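Local structure of glucoamylase (Thermoanaerobacterium thermosaccharolyticum, 1LF6) at residues 100-106 and 276-281; 157-162 and 181-186; 443-448 and 485-489. The protein hydrolyses terminal alpha-1,4-linked glucose units one by one from the non-reducing ends of glucan chains, probably releasing beta-D-glucose, as a family 15 glycoside hydrolase. All coordinates share one frame; numbering follows the deposited sequence.

Contact 1 of 3, residues 100-106 and 276-281; sequences FTDKSLG and YIDEWT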
loop_
_atom_site.group_PDB
_atom_site.type_symbol
_atom_site.label_atom_id
_atom_site.label_comp_id
_atom_site.label_asym_id
_atom_site.label_seq_id
_atom_site.Cartn_x
_atom_site.Cartn_y
_atom_site.Cartn_z
ATOM N N PHE A 100 -9.526 -7.651 -15.693
ATOM C CA PHE A 100 -9.787 -8.642 -16.737
ATOM C C PHE A 100 -10.831 -9.618 -16.199
ATOM O O PHE A 100 -11.801 -9.945 -16.880
ATOM C CB PHE A 100 -8.495 -9.389 -17.096
ATOM C CG PHE A 100 -7.452 -8.526 -17.766
ATOM C CD1 PHE A 100 -6.126 -8.940 -17.823
ATOM C CD2 PHE A 100 -7.796 -7.303 -18.347
ATOM C CE1 PHE A 100 -5.158 -8.158 -18.440
ATOM C CE2 PHE A 100 -6.831 -6.514 -18.967
ATOM C CZ PHE A 100 -5.510 -6.944 -19.012
ATOM N N THR A 101 -10.619 -10.078 -14.970
ATOM C CA THR A 101 -11.541 -10.989 -14.297
ATOM C C THR A 101 -11.470 -10.687 -12.802
ATOM O O THR A 101 -10.616 -9.917 -12.358
ATOM C CB THR A 101 -11.159 -12.472 -14.491
ATOM O OG1 THR A 101 -9.948 -12.749 -13.779
ATOM C CG2 THR A 101 -10.965 -12.794 -15.969
ATOM N N ASP A 102 -12.369 -11.294 -12.035
ATOM C CA ASP A 102 -12.406 -11.109 -10.590
ATOM C C ASP A 102 -11.289 -11.870 -9.880
ATOM O O ASP A 102 -11.130 -11.765 -8.662
ATOM C CB ASP A 102 -13.753 -11.571 -10.030
ATOM C CG ASP A 102 -14.830 -10.517 -10.159
ATOM O OD1 ASP A 102 -15.977 -10.784 -9.733
ATOM O OD2 ASP A 102 -14.533 -9.418 -10.678
ATOM N N LYS A 103 -10.513 -12.638 -10.634
ATOM C CA LYS A 103 -9.433 -13.408 -10.031
ATOM C C LYS A 103 -8.090 -13.165 -10.707
ATOM O O LYS A 103 -7.272 -14.076 -10.832
ATOM C CB LYS A 103 -9.781 -14.904 -10.044
ATOM C CG LYS A 103 -11.014 -15.245 -9.197
ATOM C CD LYS A 103 -11.403 -16.717 -9.278
ATOM C CE LYS A 103 -12.602 -17.028 -8.382
ATOM N NZ LYS A 103 -13.039 -18.459 -8.481
ATOM N N SER A 104 -7.877 -11.928 -11.149
ATOM C CA SER A 104 -6.626 -11.535 -11.794
ATOM C C SER A 104 -6.384 -10.032 -11.648
ATOM O O SER A 104 -7.312 -9.225 -11.749
ATOM C CB SER A 104 -6.628 -11.925 -13.285
ATOM O OG SER A 104 -7.710 -11.344 -13.991
ATOM N N LEU A 105 -5.132 -9.662 -11.398
ATOM C CA LEU A 105 -4.782 -8.254 -11.245
ATOM C C LEU A 105 -4.362 -7.647 -12.580
ATOM O O LEU A 105 -3.321 -6.995 -12.691
ATOM C CB LEU A 105 -3.672 -8.085 -10.200
ATOM C CG LEU A 105 -4.077 -8.352 -8.744
ATOM C CD1 LEU A 105 -2.909 -8.060 -7.816
ATOM C CD2 LEU A 105 -5.263 -7.479 -8.373
ATOM N N GLY A 106 -5.184 -7.896 -13.596
ATOM C CA GLY A 106 -4.944 -7.361 -14.922
ATOM C C GLY A 106 -6.003 -6.291 -15.083
ATOM O O GLY A 106 -7.131 -6.474 -14.634
ATOM N N TYR A 276 -0.940 -14.572 -17.729
ATOM C CA TYR A 276 -0.929 -13.676 -16.581
ATOM C C TYR A 276 -2.171 -13.949 -15.746
ATOM O O TYR A 276 -2.088 -14.151 -14.530
ATOM C CB TYR A 276 -0.920 -12.216 -17.049
ATOM C CG TYR A 276 -0.893 -11.192 -15.930
ATOM C CD1 TYR A 276 0.310 -10.779 -15.357
ATOM C CD2 TYR A 276 -2.076 -10.631 -15.449
ATOM C CE1 TYR A 276 0.334 -9.824 -14.328
ATOM C CE2 TYR A 276 -2.064 -9.680 -14.425
ATOM C CZ TYR A 276 -0.859 -9.282 -13.872
ATOM O OH TYR A 276 -0.855 -8.339 -12.867
ATOM N N ILE A 277 -3.319 -13.979 -16.417
ATOM C CA ILE A 277 -4.601 -14.225 -15.763
ATOM C C ILE A 277 -4.679 -15.604 -15.108
ATOM O O ILE A 277 -5.113 -15.723 -13.961
ATOM C CB ILE A 277 -5.769 -14.078 -16.771
ATOM C CG1 ILE A 277 -5.822 -12.642 -17.290
ATOM C CG2 ILE A 277 -7.089 -14.457 -16.113
ATOM C CD1 ILE A 277 -6.804 -12.434 -18.435
ATOM N N ASP A 278 -4.258 -16.640 -15.832
ATOM C CA ASP A 278 -4.300 -18.005 -15.305
ATOM C C ASP A 278 -3.496 -18.158 -14.019
ATOM O O ASP A 278 -3.931 -18.828 -13.084
ATOM C CB ASP A 278 -3.772 -19.016 -16.335
ATOM C CG ASP A 278 -4.648 -19.113 -17.568
ATOM O OD1 ASP A 278 -5.887 -19.015 -17.434
ATOM O OD2 ASP A 278 -4.097 -19.306 -18.675
ATOM N N GLU A 279 -2.317 -17.545 -13.980
ATOM C CA GLU A 279 -1.465 -17.634 -12.801
ATOM C C GLU A 279 -2.167 -17.058 -11.577
ATOM O O GLU A 279 -2.117 -17.638 -10.487
ATOM C CB GLU A 279 -0.145 -16.896 -13.040
ATOM C CG GLU A 279 1.079 -17.709 -12.654
ATOM C CD GLU A 279 2.389 -16.987 -12.925
ATOM O OE1 GLU A 279 3.458 -17.613 -12.749
ATOM O OE2 GLU A 279 2.359 -15.799 -13.312
ATOM N N TRP A 280 -2.819 -15.914 -11.763
ATOM C CA TRP A 280 -3.541 -15.259 -10.682
ATOM C C TRP A 280 -4.806 -16.023 -10.302
ATOM O O TRP A 280 -5.167 -16.091 -9.129
ATOM C CB TRP A 280 -3.903 -13.825 -11.085
ATOM C CG TRP A 280 -2.848 -12.833 -10.721
ATOM C CD1 TRP A 280 -2.154 -12.019 -11.570
ATOM C CD2 TRP A 280 -2.341 -12.571 -9.408
ATOM N NE1 TRP A 280 -1.242 -11.267 -10.867
ATOM C CE2 TRP A 280 -1.337 -11.587 -9.536
ATOM C CE3 TRP A 280 -2.638 -13.076 -8.132
ATOM C CZ2 TRP A 280 -0.626 -11.094 -8.436
ATOM C CZ3 TRP A 280 -1.933 -12.589 -7.040
ATOM C CH2 TRP A 280 -0.937 -11.606 -7.199
ATOM N N THR A 281 -5.479 -16.583 -11.301
ATOM C CA THR A 281 -6.702 -17.339 -11.072
ATOM C C THR A 281 -6.371 -18.587 -10.266
ATOM O O THR A 281 -7.097 -18.960 -9.344
ATOM C CB THR A 281 -7.356 -17.742 -12.408
ATOM O OG1 THR A 281 -7.588 -16.566 -13.191
ATOM C CG2 THR A 281 -8.688 -18.435 -12.169
HETATM O O HOH W 1 -9.862 -15.428 -13.837
#
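The connection between strands 93-99 and 107-113 of the N-terminal beta-sandwich packs here against helix 269-284, with L105, the centre of an inverse gamma turn, set against Y276 and W280. Y276 OH donates to L105 O at 2.8 Å. The hydroxyl reaches the oxygen from above the carbonyl plane, 58° out of it. CG of Y276 stands opposite its own backbone N (chi1 -179°), which sends the ring toward the turn. L105 CD1 rests over the six-membered ring of W280, 4.2 Å from its centroid, in a CH-pi contact. The indole NE1 turns to T42 O. On the other flank I277 CD1 meets F100 CD1 at 3.6 Å, and I277 CG2 touches S104 CB and OG. T101 OG1 accepts from K103 N in an ST turn. T101 OG1 and S104 OG share a hydrogen bond of 2.7 Å. One water joins T101 OG1 to T281 OG1. A phenylalanine in place of Y276 would probably leave L105 O without its hydroxyl partner and the gamma turn less firmly fixed to the helix. One direct hydrogen bond, from the tyrosine hydroxyl, thus adds to two apolar patches, and a water links the two threonines.

Contact 2 of 3, residues 157-162 and 181-186; sequences PHIKNQ and AKRDNV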
loop_
_atom_site.group_PDB
_atom_site.type_symbol
_atom_site.label_atom_id
_atom_site.label_comp_id
_atom_site.label_asym_id
_atom_site.label_seq_id
_atom_site.Cartn_x
_atom_site.Cartn_y
_atom_site.Cartn_z
ATOM N N PRO A 157 10.817 8.559 -16.595
ATOM C CA PRO A 157 11.585 7.667 -15.732
ATOM C C PRO A 157 12.127 8.342 -14.475
ATOM O O PRO A 157 12.639 9.464 -14.526
ATOM C CB PRO A 157 12.698 7.187 -16.652
ATOM C CG PRO A 157 12.969 8.397 -17.481
ATOM C CD PRO A 157 11.577 8.898 -17.813
ATOM N N HIS A 158 11.987 7.650 -13.347
ATOM C CA HIS A 158 12.501 8.112 -12.059
ATOM C C HIS A 158 13.251 6.918 -11.499
ATOM O O HIS A 158 12.898 6.388 -10.446
ATOM C CB HIS A 158 11.368 8.483 -11.104
ATOM C CG HIS A 158 10.784 9.836 -11.355
ATOM N ND1 HIS A 158 10.095 10.536 -10.389
ATOM C CD2 HIS A 158 10.772 10.613 -12.465
ATOM C CE1 HIS A 158 9.683 11.686 -10.892
ATOM N NE2 HIS A 158 10.080 11.757 -12.151
ATOM N N ILE A 159 14.282 6.496 -12.220
ATOM C CA ILE A 159 15.061 5.332 -11.836
ATOM C C ILE A 159 15.633 5.395 -10.429
ATOM O O ILE A 159 16.184 6.414 -9.999
ATOM C CB ILE A 159 16.180 5.080 -12.863
ATOM C CG1 ILE A 159 15.557 4.995 -14.259
ATOM C CG2 ILE A 159 16.919 3.778 -12.541
ATOM C CD1 ILE A 159 16.561 4.992 -15.380
ATOM N N LYS A 160 15.485 4.283 -9.718
ATOM C CA LYS A 160 15.949 4.152 -8.346
ATOM C C LYS A 160 15.419 5.235 -7.410
ATOM O O LYS A 160 16.178 5.893 -6.702
ATOM C CB LYS A 160 17.475 4.103 -8.292
ATOM C CG LYS A 160 18.047 2.740 -8.639
ATOM C CD LYS A 160 19.449 2.581 -8.070
ATOM C CE LYS A 160 19.882 1.129 -8.073
ATOM N NZ LYS A 160 21.177 0.943 -7.360
ATOM N N ASN A 161 14.101 5.406 -7.426
ATOM C CA ASN A 161 13.406 6.361 -6.561
ATOM C C ASN A 161 13.758 7.840 -6.659
ATOM O O ASN A 161 13.659 8.558 -5.666
ATOM C CB ASN A 161 13.547 5.922 -5.101
ATOM C CG ASN A 161 13.030 4.518 -4.870
ATOM O OD1 ASN A 161 13.796 3.608 -4.558
ATOM N ND2 ASN A 161 11.729 4.334 -5.031
ATOM N N GLN A 162 14.167 8.307 -7.833
ATOM C CA GLN A 162 14.478 9.725 -7.983
ATOM C C GLN A 162 14.277 10.187 -9.418
ATOM O O GLN A 162 14.693 9.521 -10.366
ATOM C CB GLN A 162 15.907 10.039 -7.512
ATOM C CG GLN A 162 17.016 9.661 -8.463
ATOM C CD GLN A 162 18.356 10.223 -8.019
ATOM O OE1 GLN A 162 18.858 9.883 -6.947
ATOM N NE2 GLN A 162 18.939 11.093 -8.842
ATOM N N ALA A 181 16.681 4.428 -20.703
ATOM C CA ALA A 181 16.864 5.267 -19.525
ATOM C C ALA A 181 17.702 4.477 -18.536
ATOM O O ALA A 181 17.565 3.257 -18.432
ATOM C CB ALA A 181 15.516 5.625 -18.909
ATOM N N LYS A 182 18.581 5.161 -17.812
ATOM C CA LYS A 182 19.419 4.468 -16.850
ATOM C C LYS A 182 19.877 5.344 -15.696
ATOM O O LYS A 182 19.849 6.574 -15.765
ATOM C CB LYS A 182 20.637 3.863 -17.558
ATOM C CG LYS A 182 21.565 4.881 -18.209
ATOM C CD LYS A 182 22.813 5.139 -17.371
ATOM C CE LYS A 182 23.742 3.934 -17.375
ATOM N NZ LYS A 182 24.976 4.178 -16.583
ATOM N N ARG A 183 20.274 4.675 -14.623
ATOM C CA ARG A 183 20.783 5.314 -13.422
ATOM C C ARG A 183 21.373 4.166 -12.621
ATOM O O ARG A 183 20.658 3.249 -12.221
ATOM C CB ARG A 183 19.669 5.986 -12.621
ATOM C CG ARG A 183 20.222 6.930 -11.569
ATOM C CD ARG A 183 19.336 7.033 -10.344
ATOM N NE ARG A 183 20.138 7.436 -9.192
ATOM C CZ ARG A 183 19.734 7.369 -7.928
ATOM N NH1 ARG A 183 20.548 7.760 -6.957
ATOM N NH2 ARG A 183 18.524 6.916 -7.631
ATOM N N ASP A 184 22.679 4.216 -12.399
ATOM C CA ASP A 184 23.367 3.158 -11.681
ATOM C C ASP A 184 23.208 1.848 -12.450
ATOM O O ASP A 184 23.407 1.806 -13.664
ATOM C CB ASP A 184 22.819 3.005 -10.255
ATOM C CG ASP A 184 23.238 4.145 -9.347
ATOM O OD1 ASP A 184 24.422 4.546 -9.408
ATOM O OD2 ASP A 184 22.396 4.638 -8.568
ATOM N N ASN A 185 22.839 0.784 -11.748
ATOM C CA ASN A 185 22.684 -0.524 -12.372
ATOM C C ASN A 185 21.282 -0.808 -12.910
ATOM O O ASN A 185 20.976 -1.946 -13.260
ATOM C CB ASN A 185 23.061 -1.607 -11.367
ATOM C CG ASN A 185 22.235 -1.527 -10.101
ATOM O OD1 ASN A 185 22.247 -0.512 -9.401
ATOM N ND2 ASN A 185 21.505 -2.597 -9.801
ATOM N N VAL A 186 20.431 0.211 -12.985
ATOM C CA VAL A 186 19.075 -0.008 -13.476
ATOM C C VAL A 186 18.799 0.627 -14.834
ATOM O O VAL A 186 18.921 1.839 -15.001
ATOM C CB VAL A 186 18.029 0.515 -12.466
ATOM C CG1 VAL A 186 16.622 0.255 -12.994
ATOM C CG2 VAL A 186 18.222 -0.162 -11.120
#
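This is a loop-to-hairpin contact, apolar at one end and polar at the other, in the N-terminal domain. Loop 157-162 follows strand 150-157 of one sheet. Segment 181-186 ends strand 176-183 of the other sheet and turns into strand 186-192. I159 is the apolar centre. Its CG2 packs on V186 CB at 3.4 Å, a tight fit for two carbons, and also touches R183 CB. Its CD1 reaches the backbone at K182 and the methyl of A181. The two branches part at CB: CG1 lies opposite the carbonyl carbon (chi1 -54°) and carries CD1 toward A181, while CG2 faces V186. P157 CB adds a contact with A181 CB at 3.9 Å.

The turn from R183 to V186 is a type II' beta turn, closed by V186 N to R183 O and by R183 N to V186 O. It joins two neighbouring antiparallel strands, so the unit is a beta hairpin in a domain built as a super beta-sandwich. D71 of strand 70-80 binds K160 N, which also ties the loop to its own sheet.

K160 is extended beyond CG and crosses the D184 and N185 side chains at about a right angle. Its NZ donates to N185 OD1 at 2.7 Å, in the carbonyl plane. D184 OD2 lies 4.1 Å from K160 NZ, beyond a salt bridge, and probably still favours the lysine charge. D184 OD2 also stands over one face of the R183 guanidinium. The Q162 side chain lies over the opposite face in the model, closer than is plausible, so its exact placing is doubtful. Q162 NE2 binds S164 O. At the guanidinium edge R183 NH2 makes a weak bond of 3.4 Å to I159 O.

Contact 3 of 3, residues 443-448 and 485-489; sequences YSPATM and IDNLT. With SO4 (sulfate ion), chain C.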
loop_
_atom_site.group_PDB
_atom_site.type_symbol
_atom_site.label_atom_id
_atom_site.label_comp_id
_atom_site.label_asym_id
_atom_site.label_seq_id
_atom_site.Cartn_x
_atom_site.Cartn_y
_atom_site.Cartn_z
ATOM N N TYR A 443 1.327 4.534 28.662
ATOM C CA TYR A 443 0.509 3.344 28.835
ATOM C C TYR A 443 -0.686 3.434 27.898
ATOM O O TYR A 443 -1.541 4.311 28.039
ATOM C CB TYR A 443 0.065 3.225 30.296
ATOM C CG TYR A 443 1.244 3.186 31.234
ATOM C CD1 TYR A 443 1.663 4.329 31.916
ATOM C CD2 TYR A 443 1.992 2.016 31.383
ATOM C CE1 TYR A 443 2.805 4.309 32.722
ATOM C CE2 TYR A 443 3.133 1.986 32.180
ATOM C CZ TYR A 443 3.536 3.132 32.844
ATOM O OH TYR A 443 4.680 3.101 33.603
ATOM N N SER A 444 -0.711 2.524 26.930
ATOM C CA SER A 444 -1.755 2.463 25.912
ATOM C C SER A 444 -2.571 1.185 26.022
ATOM O O SER A 444 -2.009 0.091 26.077
ATOM C CB SER A 444 -1.109 2.513 24.526
ATOM O OG SER A 444 -1.989 2.020 23.531
ATOM N N PRO A 445 -3.909 1.300 26.059
ATOM C CA PRO A 445 -4.688 0.062 26.158
ATOM C C PRO A 445 -4.431 -0.889 24.985
ATOM O O PRO A 445 -4.316 -2.097 25.184
ATOM C CB PRO A 445 -6.142 0.555 26.239
ATOM C CG PRO A 445 -6.093 1.963 25.729
ATOM C CD PRO A 445 -4.773 2.486 26.211
ATOM N N ALA A 446 -4.316 -0.348 23.774
ATOM C CA ALA A 446 -4.059 -1.182 22.602
ATOM C C ALA A 446 -2.708 -1.867 22.726
ATOM O O ALA A 446 -2.599 -3.073 22.515
ATOM C CB ALA A 446 -4.100 -0.344 21.325
ATOM N N THR A 447 -1.675 -1.100 23.065
ATOM C CA THR A 447 -0.332 -1.665 23.215
ATOM C C THR A 447 -0.275 -2.686 24.358
ATOM O O THR A 447 0.289 -3.770 24.203
ATOM C CB THR A 447 0.709 -0.566 23.480
ATOM O OG1 THR A 447 0.720 0.352 22.378
ATOM C CG2 THR A 447 2.097 -1.172 23.651
ATOM N N MET A 448 -0.847 -2.343 25.506
ATOM C CA MET A 448 -0.849 -3.272 26.628
ATOM C C MET A 448 -1.632 -4.547 26.300
ATOM O O MET A 448 -1.296 -5.623 26.792
ATOM C CB MET A 448 -1.425 -2.609 27.873
ATOM C CG MET A 448 -0.507 -1.542 28.462
ATOM S SD MET A 448 -1.129 -0.920 30.012
ATOM C CE MET A 448 -0.652 -2.233 31.120
ATOM N N ILE A 485 -4.102 -2.818 33.426
ATOM C CA ILE A 485 -4.610 -2.060 32.290
ATOM C C ILE A 485 -5.602 -0.987 32.733
ATOM O O ILE A 485 -5.455 0.186 32.386
ATOM C CB ILE A 485 -5.290 -2.994 31.254
ATOM C CG1 ILE A 485 -4.231 -3.846 30.550
ATOM C CG2 ILE A 485 -6.078 -2.170 30.227
ATOM C CD1 ILE A 485 -4.804 -4.838 29.559
ATOM N N ASP A 486 -6.597 -1.389 33.517
ATOM C CA ASP A 486 -7.610 -0.458 33.988
ATOM C C ASP A 486 -7.039 0.638 34.863
ATOM O O ASP A 486 -7.325 1.814 34.657
ATOM C CB ASP A 486 -8.706 -1.207 34.753
ATOM C CG ASP A 486 -9.573 -2.050 33.842
ATOM O OD1 ASP A 486 -10.515 -2.698 34.342
ATOM O OD2 ASP A 486 -9.309 -2.058 32.620
ATOM N N ASN A 487 -6.221 0.268 35.839
ATOM C CA ASN A 487 -5.659 1.277 36.724
ATOM C C ASN A 487 -4.713 2.241 36.030
ATOM O O ASN A 487 -4.527 3.362 36.491
ATOM C CB ASN A 487 -4.974 0.613 37.917
ATOM C CG ASN A 487 -5.948 0.329 39.056
ATOM O OD1 ASN A 487 -7.123 0.030 38.827
ATOM N ND2 ASN A 487 -5.461 0.410 40.285
ATOM N N LEU A 488 -4.136 1.828 34.909
ATOM C CA LEU A 488 -3.217 2.704 34.194
ATOM C C LEU A 488 -3.826 3.496 33.037
ATOM O O LEU A 488 -3.328 4.568 32.702
ATOM C CB LEU A 488 -2.028 1.899 33.662
ATOM C CG LEU A 488 -1.048 1.353 34.705
ATOM C CD1 LEU A 488 -0.045 0.432 34.039
ATOM C CD2 LEU A 488 -0.336 2.505 35.386
ATOM N N THR A 489 -4.913 3.008 32.446
ATOM C CA THR A 489 -5.470 3.691 31.280
ATOM C C THR A 489 -6.938 4.101 31.331
ATOM O O THR A 489 -7.404 4.845 30.469
ATOM C CB THR A 489 -5.267 2.826 30.015
ATOM O OG1 THR A 489 -6.084 1.653 30.104
ATOM C CG2 THR A 489 -3.813 2.390 29.892
HETATM S S SO4 C . 5.419 6.370 35.265
HETATM O O1 SO4 C . 5.283 6.502 33.800
HETATM O O2 SO4 C . 6.684 7.008 35.697
HETATM O O3 SO4 C . 4.284 7.038 35.933
HETATM O O4 SO4 C . 5.434 4.942 35.638
#
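Y443 and L488 meet at the outer part of this contact, whereas P445, M448, I485 and T489 fill its buried part. In the buried part the T489 methyl, CG2, rests against Y443 O at 3.5 Å and P445 CD at 3.8 Å. T489 OG1 sits between its own backbone N and carbonyl carbon (chi1 68°). From there it donates to I485 O at 2.8 Å, one turn back. That oxygen also accepts from T489 N, and weakly from L488 N. M448 bends at its last torsion (chi3 78°), which brings CE to both I485 CG1 and L488 CD1, 4.0 Å from each. M448 and I485 run past each other in opposite directions. L539 of helix 538-541 touches both P445 and I485.

The contact joins the start of helix 445-464 to the end of helix 468-489, which follows it in the chain. The two are successive helices of the catalytic domain, whose (alpha/alpha) barrel of six helical hairpins is the family 15 fold. S444 is the N-cap of the first helix: its OG accepts from T447 N at 3.2 Å, nearly straight at 176°. The S444 side chain points away from helix 468-489. It lies about 4 Å from that of E435, the probable proton acceptor, so this helix start borders the likely active site.

The outer side is less buried, though not wider apart. L488 CD1 makes an off-centre CH-pi contact with the Y443 ring, 4.2 Å from its centroid, and both residues are partly exposed. Beyond the ring, Y443 OH donates to O4 of a sulfate ion at 2.8 Å. The sulfate probably comes from the crystallisation liquor. S509 OG and K431 NZ also bind it.

How the contacts relate
From the N terminus, the chain first passes 100-106, the loop between strands 93-99 and 107-113. Contact 1 closes only at helix 269-284, so it spans a long loop rich in strands. Contact 2 forms within that loop and closes a short excursion of 18 residues between 157-162 and 181-186. It ties the two sheets of the N-terminal domain, while contact 1 fastens a sheet loop to a helix later in the chain than either sheet. The two centres are 29 Å apart. Contact 3 comes later, in series, and pairs two successive helices of the catalytic barrel. Its centre lies about 45 Å from contact 1 and 47 Å from contact 2, across the chain's centre.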